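Local coordinates for protein endoglucanase (Cryptopygus antarcticus, PDB 5H4U) that hydrolyses internal beta-1,4-glucosidic linkages in cellulose derivatives, lichenan and barley beta-glucan, releasing mainly short cello-oligosaccharides, at residues A[21-26]-A[134-139]; A[90-95]-A[123-128]; A[108-113]-A[201-206]; A[112-117]-A[195-200]. All blocks are in the same frame, centred on the assembly; numbering follows the deposited sequence.

Contact 1: A[21-26]-A[134-139]; sequences SGVTTR and GNHFDL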
loop_
_atom_site.group_PDB
_atom_site.type_symbol
_atom_site.label_atom_id
_atom_site.label_comp_id
_atom_site.label_asym_id
_atom_site.label_seq_id
_atom_site.Cartn_x
_atom_site.Cartn_y
_atom_site.Cartn_z
ATOM N N SER A 21 -17.897 2.986 5.793
ATOM C CA SER A 21 -17.869 1.791 4.970
ATOM C C SER A 21 -17.060 2.081 3.716
ATOM O O SER A 21 -16.992 3.226 3.258
ATOM C CB SER A 21 -19.287 1.364 4.613
ATOM O OG SER A 21 -19.928 0.860 5.774
ATOM N N GLY A 22 -16.441 1.050 3.151
ATOM C CA GLY A 22 -15.674 1.319 1.953
ATOM C C GLY A 22 -15.409 0.065 1.157
ATOM O O GLY A 22 -15.732 -1.056 1.568
ATOM N N VAL A 23 -14.785 0.284 0.010
ATOM C CA VAL A 23 -14.362 -0.800 -0.857
ATOM C C VAL A 23 -12.840 -0.780 -0.957
ATOM O O VAL A 23 -12.186 0.230 -0.683
ATOM C CB VAL A 23 -15.012 -0.665 -2.252
ATOM C CG1 VAL A 23 -16.531 -0.696 -2.136
ATOM C CG2 VAL A 23 -14.580 0.636 -2.900
ATOM N N THR A 24 -12.267 -1.922 -1.325
ATOM C CA THR A 24 -10.817 -2.046 -1.430
ATOM C C THR A 24 -10.441 -2.531 -2.825
ATOM O O THR A 24 -11.292 -2.949 -3.610
ATOM C CB THR A 24 -10.243 -2.965 -0.329
ATOM O OG1 THR A 24 -10.749 -4.300 -0.469
ATOM C CG2 THR A 24 -10.576 -2.411 1.074
ATOM N N THR A 25 -9.158 -2.418 -3.157
ATOM C CA THR A 25 -8.584 -3.034 -4.346
ATOM C C THR A 25 -7.209 -3.550 -3.953
ATOM O O THR A 25 -6.790 -3.399 -2.808
ATOM C CB THR A 25 -8.504 -2.040 -5.524
ATOM O OG1 THR A 25 -7.833 -0.847 -5.107
ATOM C CG2 THR A 25 -9.891 -1.676 -6.061
ATOM N N ARG A 26 -6.490 -4.157 -4.891
ATOM C CA ARG A 26 -5.112 -4.556 -4.627
ATOM C C ARG A 26 -4.188 -4.019 -5.710
ATOM O O ARG A 26 -4.543 -4.001 -6.890
ATOM C CB ARG A 26 -4.988 -6.078 -4.512
ATOM C CG ARG A 26 -5.494 -6.833 -5.674
ATOM C CD ARG A 26 -5.534 -8.303 -5.407
ATOM N NE ARG A 26 -5.852 -9.020 -6.631
ATOM C CZ ARG A 26 -7.087 -9.279 -7.044
ATOM N NH1 ARG A 26 -8.134 -8.870 -6.334
ATOM N NH2 ARG A 26 -7.273 -9.915 -8.192
ATOM N N GLY A 134 -16.637 8.221 -2.799
ATOM C CA GLY A 134 -16.881 7.421 -1.613
ATOM C C GLY A 134 -15.599 7.154 -0.829
ATOM O O GLY A 134 -14.751 8.039 -0.678
ATOM N N ASN A 135 -15.473 5.928 -0.312
ATOM C CA ASN A 135 -14.276 5.506 0.419
ATOM C C ASN A 135 -13.618 4.302 -0.238
ATOM O O ASN A 135 -14.180 3.202 -0.254
ATOM C CB ASN A 135 -14.599 5.213 1.873
ATOM C CG ASN A 135 -15.233 6.373 2.548
ATOM O OD1 ASN A 135 -14.773 7.508 2.378
ATOM N ND2 ASN A 135 -16.254 6.113 3.369
ATOM N N HIS A 136 -12.401 4.505 -0.729
ATOM C CA HIS A 136 -11.717 3.511 -1.535
ATOM C C HIS A 136 -10.321 3.335 -0.964
ATOM O O HIS A 136 -9.582 4.317 -0.839
ATOM C CB HIS A 136 -11.635 3.998 -2.984
ATOM C CG HIS A 136 -12.968 4.171 -3.641
ATOM N ND1 HIS A 136 -13.408 3.380 -4.680
ATOM C CD2 HIS A 136 -13.961 5.062 -3.397
ATOM C CE1 HIS A 136 -14.611 3.780 -5.054
ATOM N NE2 HIS A 136 -14.971 4.797 -4.290
ATOM N N PHE A 137 -9.949 2.097 -0.646
ATOM C CA PHE A 137 -8.612 1.784 -0.145
ATOM C C PHE A 137 -7.988 0.787 -1.105
ATOM O O PHE A 137 -8.551 -0.285 -1.342
ATOM C CB PHE A 137 -8.653 1.206 1.272
ATOM C CG PHE A 137 -8.736 2.239 2.360
ATOM C CD1 PHE A 137 -9.927 2.898 2.622
ATOM C CD2 PHE A 137 -7.640 2.506 3.169
ATOM C CE1 PHE A 137 -10.010 3.828 3.637
ATOM C CE2 PHE A 137 -7.714 3.443 4.182
ATOM C CZ PHE A 137 -8.889 4.110 4.419
ATOM N N ASP A 138 -6.826 1.129 -1.644
ATOM C CA ASP A 138 -6.092 0.261 -2.565
ATOM C C ASP A 138 -4.961 -0.336 -1.751
ATOM O O ASP A 138 -3.985 0.344 -1.451
ATOM C CB ASP A 138 -5.577 1.021 -3.787
ATOM C CG ASP A 138 -6.615 1.996 -4.365
ATOM O OD1 ASP A 138 -7.816 1.630 -4.454
ATOM O OD2 ASP A 138 -6.232 3.131 -4.757
ATOM N N LEU A 139 -5.127 -1.583 -1.331
ATOM C CA LEU A 139 -4.114 -2.236 -0.511
ATOM C C LEU A 139 -2.857 -2.509 -1.327
ATOM O O LEU A 139 -2.920 -3.027 -2.442
ATOM C CB LEU A 139 -4.658 -3.541 0.095
ATOM C CG LEU A 139 -5.770 -3.518 1.161
ATOM C CD1 LEU A 139 -6.927 -2.626 0.804
ATOM C CD2 LEU A 139 -6.291 -4.909 1.443
#

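Contact 2: A[90-95]-A[123-128]; sequences AAASIS and VQVTNT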
loop_
_atom_site.group_PDB
_atom_site.type_symbol
_atom_site.label_atom_id
_atom_site.label_comp_id
_atom_site.label_asym_id
_atom_site.label_seq_id
_atom_site.Cartn_x
_atom_site.Cartn_y
_atom_site.Cartn_z
ATOM N N ALA A 90 -1.462 1.429 2.243
ATOM C CA ALA A 90 -2.526 1.533 1.263
ATOM C C ALA A 90 -2.576 2.929 0.661
ATOM O O ALA A 90 -2.087 3.909 1.233
ATOM C CB ALA A 90 -3.879 1.185 1.876
ATOM N N ALA A 91 -3.154 2.987 -0.525
ATOM C CA ALA A 91 -3.654 4.218 -1.091
ATOM C C ALA A 91 -5.092 4.401 -0.636
ATOM O O ALA A 91 -5.807 3.434 -0.378
ATOM C CB ALA A 91 -3.588 4.193 -2.612
ATOM N N ALA A 92 -5.498 5.644 -0.462
ATOM C CA ALA A 92 -6.871 5.866 -0.053
ATOM C C ALA A 92 -7.424 7.085 -0.757
ATOM O O ALA A 92 -6.697 7.991 -1.173
ATOM C CB ALA A 92 -7.015 6.017 1.463
ATOM N N SER A 93 -8.737 7.073 -0.875
ATOM C CA SER A 93 -9.549 8.114 -1.488
ATOM C C SER A 93 -10.745 8.145 -0.550
ATOM O O SER A 93 -11.671 7.345 -0.693
ATOM C CB SER A 93 -9.924 7.747 -2.912
ATOM O OG SER A 93 -10.512 8.833 -3.580
ATOM N N ILE A 94 -10.673 9.003 0.459
ATOM C CA ILE A 94 -11.659 8.973 1.530
ATOM C C ILE A 94 -12.619 10.148 1.397
ATOM O O ILE A 94 -12.345 11.241 1.905
ATOM C CB ILE A 94 -10.984 8.988 2.909
ATOM C CG1 ILE A 94 -10.134 7.742 3.095
ATOM C CG2 ILE A 94 -12.043 9.013 4.021
ATOM C CD1 ILE A 94 -9.338 7.767 4.383
ATOM N N SER A 95 -13.736 9.924 0.706
ATOM C CA SER A 95 -14.915 10.794 0.714
ATOM C C SER A 95 -14.550 12.275 0.792
ATOM O O SER A 95 -14.810 12.956 1.781
ATOM C CB SER A 95 -15.855 10.411 1.861
ATOM N N VAL A 123 -4.029 -0.549 8.219
ATOM C CA VAL A 123 -3.170 -0.016 7.170
ATOM C C VAL A 123 -2.780 1.406 7.530
ATOM O O VAL A 123 -3.523 2.138 8.197
ATOM C CB VAL A 123 -3.827 -0.076 5.765
ATOM C CG1 VAL A 123 -4.129 -1.509 5.399
ATOM C CG2 VAL A 123 -5.086 0.748 5.720
ATOM N N GLN A 124 -1.586 1.785 7.092
ATOM C CA GLN A 124 -1.192 3.176 7.029
ATOM C C GLN A 124 -1.291 3.653 5.587
ATOM O O GLN A 124 -0.813 2.982 4.662
ATOM C CB GLN A 124 0.218 3.396 7.553
ATOM C CG GLN A 124 0.539 4.889 7.638
ATOM C CD GLN A 124 1.946 5.169 8.075
ATOM O OE1 GLN A 124 2.823 4.322 7.949
ATOM N NE2 GLN A 124 2.181 6.380 8.567
ATOM N N VAL A 125 -1.921 4.810 5.410
ATOM C CA VAL A 125 -2.119 5.383 4.092
ATOM C C VAL A 125 -0.830 6.099 3.704
ATOM O O VAL A 125 -0.331 6.955 4.447
ATOM C CB VAL A 125 -3.322 6.333 4.097
ATOM C CG1 VAL A 125 -3.430 7.098 2.778
ATOM C CG2 VAL A 125 -4.595 5.578 4.435
ATOM N N THR A 126 -0.251 5.709 2.565
ATOM C CA THR A 126 0.952 6.355 2.060
ATOM C C THR A 126 0.751 6.993 0.683
ATOM O O THR A 126 1.684 7.613 0.148
ATOM C CB THR A 126 2.116 5.357 2.018
ATOM O OG1 THR A 126 1.858 4.337 1.048
ATOM C CG2 THR A 126 2.241 4.705 3.374
ATOM N N ASN A 127 -0.442 6.884 0.104
ATOM C CA ASN A 127 -0.627 7.315 -1.268
ATOM C C ASN A 127 -2.077 7.687 -1.478
ATOM O O ASN A 127 -2.970 7.179 -0.801
ATOM C CB ASN A 127 -0.242 6.209 -2.257
ATOM C CG ASN A 127 -0.233 6.694 -3.671
ATOM O OD1 ASN A 127 0.529 7.597 -4.023
ATOM N ND2 ASN A 127 -1.116 6.147 -4.486
ATOM N N THR A 128 -2.313 8.532 -2.463
ATOM C CA THR A 128 -3.665 8.869 -2.867
ATOM C C THR A 128 -3.970 8.187 -4.183
ATOM O O THR A 128 -3.206 8.316 -5.143
ATOM C CB THR A 128 -3.858 10.376 -3.007
ATOM O OG1 THR A 128 -3.704 10.992 -1.726
ATOM C CG2 THR A 128 -5.250 10.651 -3.528
#

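Contact 3: A[108-113]-A[201-206]; sequences EMTFTN and SMKFTQ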
loop_
_atom_site.group_PDB
_atom_site.type_symbol
_atom_site.label_atom_id
_atom_site.label_comp_id
_atom_site.label_asym_id
_atom_site.label_seq_id
_atom_site.Cartn_x
_atom_site.Cartn_y
_atom_site.Cartn_z
ATOM N N GLU A 108 -8.035 1.108 10.849
ATOM C CA GLU A 108 -8.276 -0.311 11.051
ATOM C C GLU A 108 -9.646 -0.661 10.489
ATOM O O GLU A 108 -10.637 0.034 10.747
ATOM C CB GLU A 108 -8.153 -0.737 12.506
ATOM C CG GLU A 108 -9.453 -1.044 13.150
ATOM C CD GLU A 108 -9.301 -1.662 14.522
ATOM O OE1 GLU A 108 -10.159 -2.521 14.812
ATOM O OE2 GLU A 108 -8.333 -1.347 15.271
ATOM N N MET A 109 -9.682 -1.696 9.665
ATOM C CA MET A 109 -10.869 -2.085 8.932
ATOM C C MET A 109 -11.235 -3.524 9.259
ATOM O O MET A 109 -10.357 -4.380 9.456
ATOM C CB MET A 109 -10.672 -1.872 7.393
ATOM C CG MET A 109 -9.324 -2.333 6.738
ATOM S SD MET A 109 -9.048 -1.637 5.040
ATOM C CE MET A 109 -8.408 -2.991 4.129
ATOM N N THR A 110 -12.537 -3.762 9.359
ATOM C CA THR A 110 -13.097 -5.095 9.461
ATOM C C THR A 110 -13.667 -5.441 8.096
ATOM O O THR A 110 -14.539 -4.732 7.580
ATOM C CB THR A 110 -14.191 -5.188 10.521
ATOM O OG1 THR A 110 -13.673 -4.741 11.773
ATOM C CG2 THR A 110 -14.637 -6.641 10.675
ATOM N N PHE A 111 -13.142 -6.500 7.499
ATOM C CA PHE A 111 -13.656 -6.919 6.213
ATOM C C PHE A 111 -15.074 -7.431 6.359
ATOM O O PHE A 111 -15.426 -8.081 7.350
ATOM C CB PHE A 111 -12.731 -7.945 5.587
ATOM C CG PHE A 111 -11.422 -7.356 5.228
ATOM C CD1 PHE A 111 -11.346 -6.446 4.196
ATOM C CD2 PHE A 111 -10.297 -7.646 5.958
ATOM C CE1 PHE A 111 -10.168 -5.879 3.872
ATOM C CE2 PHE A 111 -9.121 -7.088 5.644
ATOM C CZ PHE A 111 -9.044 -6.201 4.591
ATOM N N THR A 112 -15.892 -7.103 5.368
ATOM C CA THR A 112 -17.327 -7.277 5.460
ATOM C C THR A 112 -17.901 -8.335 4.514
ATOM O O THR A 112 -19.031 -8.767 4.718
ATOM C CB THR A 112 -17.980 -5.891 5.232
ATOM O OG1 THR A 112 -17.952 -5.157 6.436
ATOM C CG2 THR A 112 -19.383 -5.954 4.761
ATOM N N ASN A 113 -17.145 -8.840 3.544
ATOM C CA ASN A 113 -17.838 -9.688 2.581
ATOM C C ASN A 113 -17.051 -10.771 1.847
ATOM O O ASN A 113 -17.632 -11.368 0.929
ATOM C CB ASN A 113 -18.522 -8.857 1.497
ATOM C CG ASN A 113 -17.557 -8.331 0.476
ATOM O OD1 ASN A 113 -16.415 -8.020 0.777
ATOM N ND2 ASN A 113 -17.987 -8.301 -0.756
ATOM N N SER A 201 -15.046 -5.789 0.659
ATOM C CA SER A 201 -15.603 -4.599 1.267
ATOM C C SER A 201 -15.324 -4.589 2.770
ATOM O O SER A 201 -15.020 -5.626 3.373
ATOM C CB SER A 201 -17.095 -4.561 1.004
ATOM O OG SER A 201 -17.298 -4.572 -0.386
ATOM N N MET A 202 -15.468 -3.420 3.392
ATOM C CA MET A 202 -15.153 -3.377 4.811
ATOM C C MET A 202 -15.882 -2.205 5.448
ATOM O O MET A 202 -16.455 -1.357 4.763
ATOM C CB MET A 202 -13.633 -3.301 5.031
ATOM C CG MET A 202 -12.872 -2.159 4.336
ATOM S SD MET A 202 -13.379 -0.588 4.986
ATOM C CE MET A 202 -12.470 0.531 4.036
ATOM N N LYS A 203 -15.840 -2.176 6.777
ATOM C CA LYS A 203 -16.066 -0.978 7.564
ATOM C C LYS A 203 -14.740 -0.608 8.222
ATOM O O LYS A 203 -13.913 -1.477 8.478
ATOM C CB LYS A 203 -17.179 -1.197 8.599
ATOM C CG LYS A 203 -17.024 -2.480 9.378
ATOM C CD LYS A 203 -18.087 -2.705 10.459
ATOM C CE LYS A 203 -18.066 -4.177 10.952
ATOM N NZ LYS A 203 -17.534 -4.365 12.365
ATOM N N PHE A 204 -14.506 0.677 8.461
ATOM C CA PHE A 204 -13.204 1.133 8.919
ATOM C C PHE A 204 -13.357 2.251 9.928
ATOM O O PHE A 204 -14.315 3.019 9.897
ATOM C CB PHE A 204 -12.313 1.635 7.760
ATOM C CG PHE A 204 -12.766 2.931 7.125
ATOM C CD1 PHE A 204 -13.790 2.942 6.192
ATOM C CD2 PHE A 204 -12.136 4.132 7.428
ATOM C CE1 PHE A 204 -14.209 4.140 5.594
ATOM C CE2 PHE A 204 -12.536 5.339 6.822
ATOM C CZ PHE A 204 -13.570 5.337 5.908
ATOM N N THR A 205 -12.327 2.405 10.739
ATOM C CA THR A 205 -12.253 3.492 11.690
ATOM C C THR A 205 -10.817 3.967 11.785
ATOM O O THR A 205 -9.877 3.161 11.757
ATOM C CB THR A 205 -12.751 3.050 13.062
ATOM O OG1 THR A 205 -14.013 2.389 12.895
ATOM C CG2 THR A 205 -12.904 4.256 14.021
ATOM N N GLN A 206 -10.655 5.281 11.858
ATOM C CA GLN A 206 -9.325 5.836 11.986
ATOM C C GLN A 206 -8.799 5.502 13.376
ATOM O O GLN A 206 -9.560 5.445 14.349
ATOM C CB GLN A 206 -9.351 7.336 11.726
ATOM C CG GLN A 206 -8.089 8.063 12.110
ATOM C CD GLN A 206 -7.967 9.439 11.448
ATOM O OE1 GLN A 206 -6.946 9.758 10.858
ATOM N NE2 GLN A 206 -9.019 10.231 11.515
#

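Contact 4: A[112-117]-A[195-200]; sequences TNTAIS and KNADNP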
loop_
_atom_site.group_PDB
_atom_site.type_symbol
_atom_site.label_atom_id
_atom_site.label_comp_id
_atom_site.label_asym_id
_atom_site.label_seq_id
_atom_site.Cartn_x
_atom_site.Cartn_y
_atom_site.Cartn_z
ATOM N N THR A 112 -15.892 -7.103 5.368
ATOM C CA THR A 112 -17.327 -7.277 5.460
ATOM C C THR A 112 -17.901 -8.335 4.514
ATOM O O THR A 112 -19.031 -8.767 4.718
ATOM C CB THR A 112 -17.980 -5.891 5.232
ATOM O OG1 THR A 112 -17.952 -5.157 6.436
ATOM C CG2 THR A 112 -19.383 -5.954 4.761
ATOM N N ASN A 113 -17.145 -8.840 3.544
ATOM C CA ASN A 113 -17.838 -9.688 2.581
ATOM C C ASN A 113 -17.051 -10.771 1.847
ATOM O O ASN A 113 -17.632 -11.368 0.929
ATOM C CB ASN A 113 -18.522 -8.857 1.497
ATOM C CG ASN A 113 -17.557 -8.331 0.476
ATOM O OD1 ASN A 113 -16.415 -8.020 0.777
ATOM N ND2 ASN A 113 -17.987 -8.301 -0.756
ATOM N N THR A 114 -15.796 -11.072 2.129
ATOM C CA THR A 114 -15.357 -12.222 1.332
ATOM C C THR A 114 -15.081 -13.432 2.204
ATOM O O THR A 114 -15.667 -13.599 3.273
ATOM C CB THR A 114 -14.097 -11.938 0.520
ATOM O OG1 THR A 114 -13.006 -11.676 1.412
ATOM C CG2 THR A 114 -14.318 -10.771 -0.469
ATOM N N ALA A 115 -14.212 -14.307 1.737
ATOM C CA ALA A 115 -13.750 -15.363 2.618
ATOM C C ALA A 115 -12.994 -14.799 3.819
ATOM O O ALA A 115 -12.790 -15.527 4.793
ATOM C CB ALA A 115 -12.885 -16.351 1.840
ATOM N N ILE A 116 -12.545 -13.543 3.764
ATOM C CA ILE A 116 -11.860 -12.909 4.891
ATOM C C ILE A 116 -12.805 -12.003 5.688
ATOM O O ILE A 116 -12.348 -11.145 6.447
ATOM C CB ILE A 116 -10.603 -12.146 4.444
ATOM C CG1 ILE A 116 -10.961 -10.946 3.579
ATOM C CG2 ILE A 116 -9.704 -13.057 3.674
ATOM C CD1 ILE A 116 -9.776 -10.120 3.153
ATOM N N SER A 117 -14.117 -12.161 5.496
ATOM C CA SER A 117 -15.123 -11.432 6.270
ATOM C C SER A 117 -14.928 -11.649 7.765
ATOM O O SER A 117 -14.748 -12.781 8.218
ATOM C CB SER A 117 -16.521 -11.881 5.862
ATOM O OG SER A 117 -17.508 -11.062 6.459
ATOM N N LYS A 195 -6.305 -14.664 1.659
ATOM C CA LYS A 195 -7.152 -15.685 1.029
ATOM C C LYS A 195 -7.501 -15.361 -0.408
ATOM O O LYS A 195 -8.511 -15.844 -0.917
ATOM C CB LYS A 195 -8.432 -15.922 1.822
ATOM C CG LYS A 195 -8.212 -16.803 3.009
ATOM C CD LYS A 195 -9.461 -16.980 3.844
ATOM C CE LYS A 195 -9.101 -17.436 5.228
ATOM N NZ LYS A 195 -10.291 -17.532 6.061
ATOM N N ASN A 196 -6.663 -14.571 -1.076
ATOM C CA ASN A 196 -6.919 -14.086 -2.431
ATOM C C ASN A 196 -8.331 -13.523 -2.587
ATOM O O ASN A 196 -8.917 -13.558 -3.669
ATOM C CB ASN A 196 -6.644 -15.204 -3.429
ATOM C CG ASN A 196 -6.564 -14.713 -4.850
ATOM O OD1 ASN A 196 -6.254 -13.537 -5.109
ATOM N ND2 ASN A 196 -6.799 -15.619 -5.789
ATOM N N ALA A 197 -8.837 -12.908 -1.523
ATOM C CA ALA A 197 -10.111 -12.209 -1.560
ATOM C C ALA A 197 -10.114 -11.206 -2.691
ATOM O O ALA A 197 -9.105 -10.545 -2.952
ATOM C CB ALA A 197 -10.358 -11.485 -0.241
ATOM N N ASP A 198 -11.241 -11.113 -3.380
ATOM C CA ASP A 198 -11.386 -10.234 -4.539
ATOM C C ASP A 198 -12.172 -8.994 -4.126
ATOM O O ASP A 198 -13.393 -9.060 -3.952
ATOM C CB ASP A 198 -12.076 -10.992 -5.667
ATOM C CG ASP A 198 -11.934 -10.322 -6.993
ATOM O OD1 ASP A 198 -11.080 -9.409 -7.134
ATOM O OD2 ASP A 198 -12.668 -10.730 -7.914
ATOM N N ASN A 199 -11.485 -7.864 -3.985
ATOM C CA ASN A 199 -12.109 -6.597 -3.610
ATOM C C ASN A 199 -13.001 -6.762 -2.389
ATOM O O ASN A 199 -14.219 -6.573 -2.481
ATOM C CB ASN A 199 -12.926 -6.003 -4.749
ATOM C CG ASN A 199 -12.134 -5.703 -5.965
ATOM O OD1 ASN A 199 -10.914 -5.627 -5.928
ATOM N ND2 ASN A 199 -12.835 -5.466 -7.072
ATOM N N PRO A 200 -12.452 -7.141 -1.243
ATOM C CA PRO A 200 -13.309 -7.274 -0.063
ATOM C C PRO A 200 -13.759 -5.893 0.339
ATOM O O PRO A 200 -13.001 -4.931 0.297
ATOM C CB PRO A 200 -12.392 -7.921 0.974
ATOM C CG PRO A 200 -11.023 -7.522 0.557
ATOM C CD PRO A 200 -11.066 -7.530 -0.941
#

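Contact 1: A[21-26]-A[134-139]
Val23 and its neighbours lie alongside His136 and its neighbours as two parallel strands. Backbone bonds tie them together. Val23 N donates to Asn135 O at 3.0 Å, and Phe137 N donates to Val23 O at 2.9 Å. Further along, Leu139 N reaches Thr25 O. One side-chain amide adds to this pairing: Asn135 ND2 donates to Ser21 O at 3.0 Å. That bond is nearly straight (166°), and the acceptor lies in the amide plane.

The apolar contacts fall on both faces of the sheet. On one, Val23 CG2 sits over a face of the His136 ring, 3.9 Å from its centroid, as a CH-pi contact. The far nitrogen of this ring, NE2, donates to Asn133 O. On the other face, Leu139 CD1 packs against Thr24 CB at 3.5 Å, while Thr24 OG1 bonds to Pro200 O.

The polar pair is Thr25 and Asp138, side by side on the face of Val23 and His136. With chi1 at 53°, Thr25 OG1 lies 2.6 Å from Asp138 OD1. Asp138 is the inferred proton donor. The strand pair is consistent with the double-psi beta-barrel of family 45 glycosidases and would carry this acid on it.

Contact 2: A[90-95]-A[123-128]
Ala90, Ala91 and Ala92 meet the strand from Val123 to Thr128 through backbone bonds and small apolar contacts. Ala90 N donates to Gln124 O at 2.9 Å. The carbonyl of the same residue takes a bond in return, from Thr126 N to Ala90 O at 2.9 Å. The next bond skips ahead: Ala92 N donates to Asn127 O at 3.0 Å. Ala90 pairs with Val125, but Ala91 pairs with Asn127. Thr126 is therefore the extra residue of a beta bulge in a parallel pair, and the two strand segments run at 62° to each other.

On one face, Ala90 CB touches Val123 CG2 at 4.1 Å. Ala92 CB rests against both methyls of Val125, with CG2 at 3.9 Å. Strand 85-94 belongs to the double-psi beta-barrel expected of this family. It lies between strand 120-128, parallel to it, and strand 135-140, antiparallel to it.

On the opposite face, Ala91 CB lies 3.7 Å from Asn127 ND2. The Asn127 amide carbon stands anti to its own backbone nitrogen (chi1 -172°), and this carries the amide alongside the Ala91 methyl. Its oxygen, OD1, accepts from Ser34 N, so the amide is held from outside the pair. Further out, Thr128 OG1 bonds to Glu99, and the Gln124 amide is held by Ser217 OG and Cys219 O. Ala91 also touches Asp138, the inferred proton donor, and its carbonyl O accepts from Asp138 N.

Contact 3: A[108-113]-A[201-206]
Met202 crosses Met109 and Phe111 on a pair of antiparallel strands. Its CB lies by Thr110 O and 4.0 Å from Phe111 CD1, an oblique approach to that ring. CG comes next, 3.8 Å from Met109 CB and close to Met109 SD. The chain bends here (chi2 65°), and Met202 SD also stays 3.8 Å from Met109 CB. At the tip, Met202 CE lies 4.2 Å from Met109 SD. Replacing Met202 with alanine would remove CG, SD and CE, and is likely to open a gap beside Met109 and set its thioether free to shift.

Backbone bonds hold the strands in register. Glu108 and Thr205 exchange two bonds, and so do Thr110 and Lys203, with Thr110 N to Lys203 O at 2.8 Å. Past the strand end, Thr112 N donates to Ser201 O. Asn113 then bends back, and its OD1 accepts from Ser201 N at 2.6 Å, the donor standing above the plane of the amide carbonyl. On the face away from the methionines, Lys203 lies alongside Thr110, its NZ 3.9 Å from Thr110 CB.

Strand 106-111 is flanked on its other edge by strand 120-128, and strand 201-207 by strand 19-27. Met202 also packs on Thr24 of strand 19-27 and Phe137 of strand 135-140, inside the curled barrel sheet.

Contact 4: A[112-117]-A[195-200]
The puckered Pro200 ring has Thr114 CG2 above one face, 3.7 Å from Pro200 CB. Nearer the ring's edge, Ile116 CD1 meets Pro200 CG at 3.9 Å. The flat Asn113 amide has its OD1 held by Ser201 N; this oxygen also passes 3.3 Å from Pro200 CA.

Two loops meet here. One, the loop between strands 106-111 and 120-128, contains a type I beta turn from Thr114 to Ser117. The other leads into strand 201-207. The first is braced by an ST turn: Thr114 OG1 accepts from Ile116 N at 3.0 Å, close to straight (170°). With chi1 at 64°, OG1 faces that N-H and CG2 is left for the proline. A glycine in place of Thr114 would probably leave Ile116 N without this acceptor and the Pro200 face without its methyl.

Ile116 is the main apolar wedge. Its CD1 packs on Ala197 CB at 3.7 Å, and Phe194 and Phe111 also border Ile116. Asp198 OD1 forms a salt bridge with Arg26 NH1. Lys195 lies alongside Ile116, pointing the opposite way, its CB 3.6 Å from Ile116 CG2. Its extended chain ends with a weak hydrogen bond from Lys195 NZ to Ala115 O at 3.4 Å.

Overall arrangement
Contacts 1, 2 and 3 belong to one curled sheet. The centre of contact 1 lies about 8 Å from that of contact 2 and about 9 Å from that of contact 3. Strand 135-140 joins it to contact 2, and a probable Gly22 N to Met202 O bond joins it to contact 3. Contact 4 shares Thr112 and Asn113 with contact 3; its centre is about 12 Å from that of contact 1, which it touches. Contact 1 holds Asp138, the inferred proton donor; contact 2 lies against it. The Asp138 side chain is about 9 Å from that of Asp29, the inferred nucleophile, and about 8 Å from that of Asn199 in contact 4.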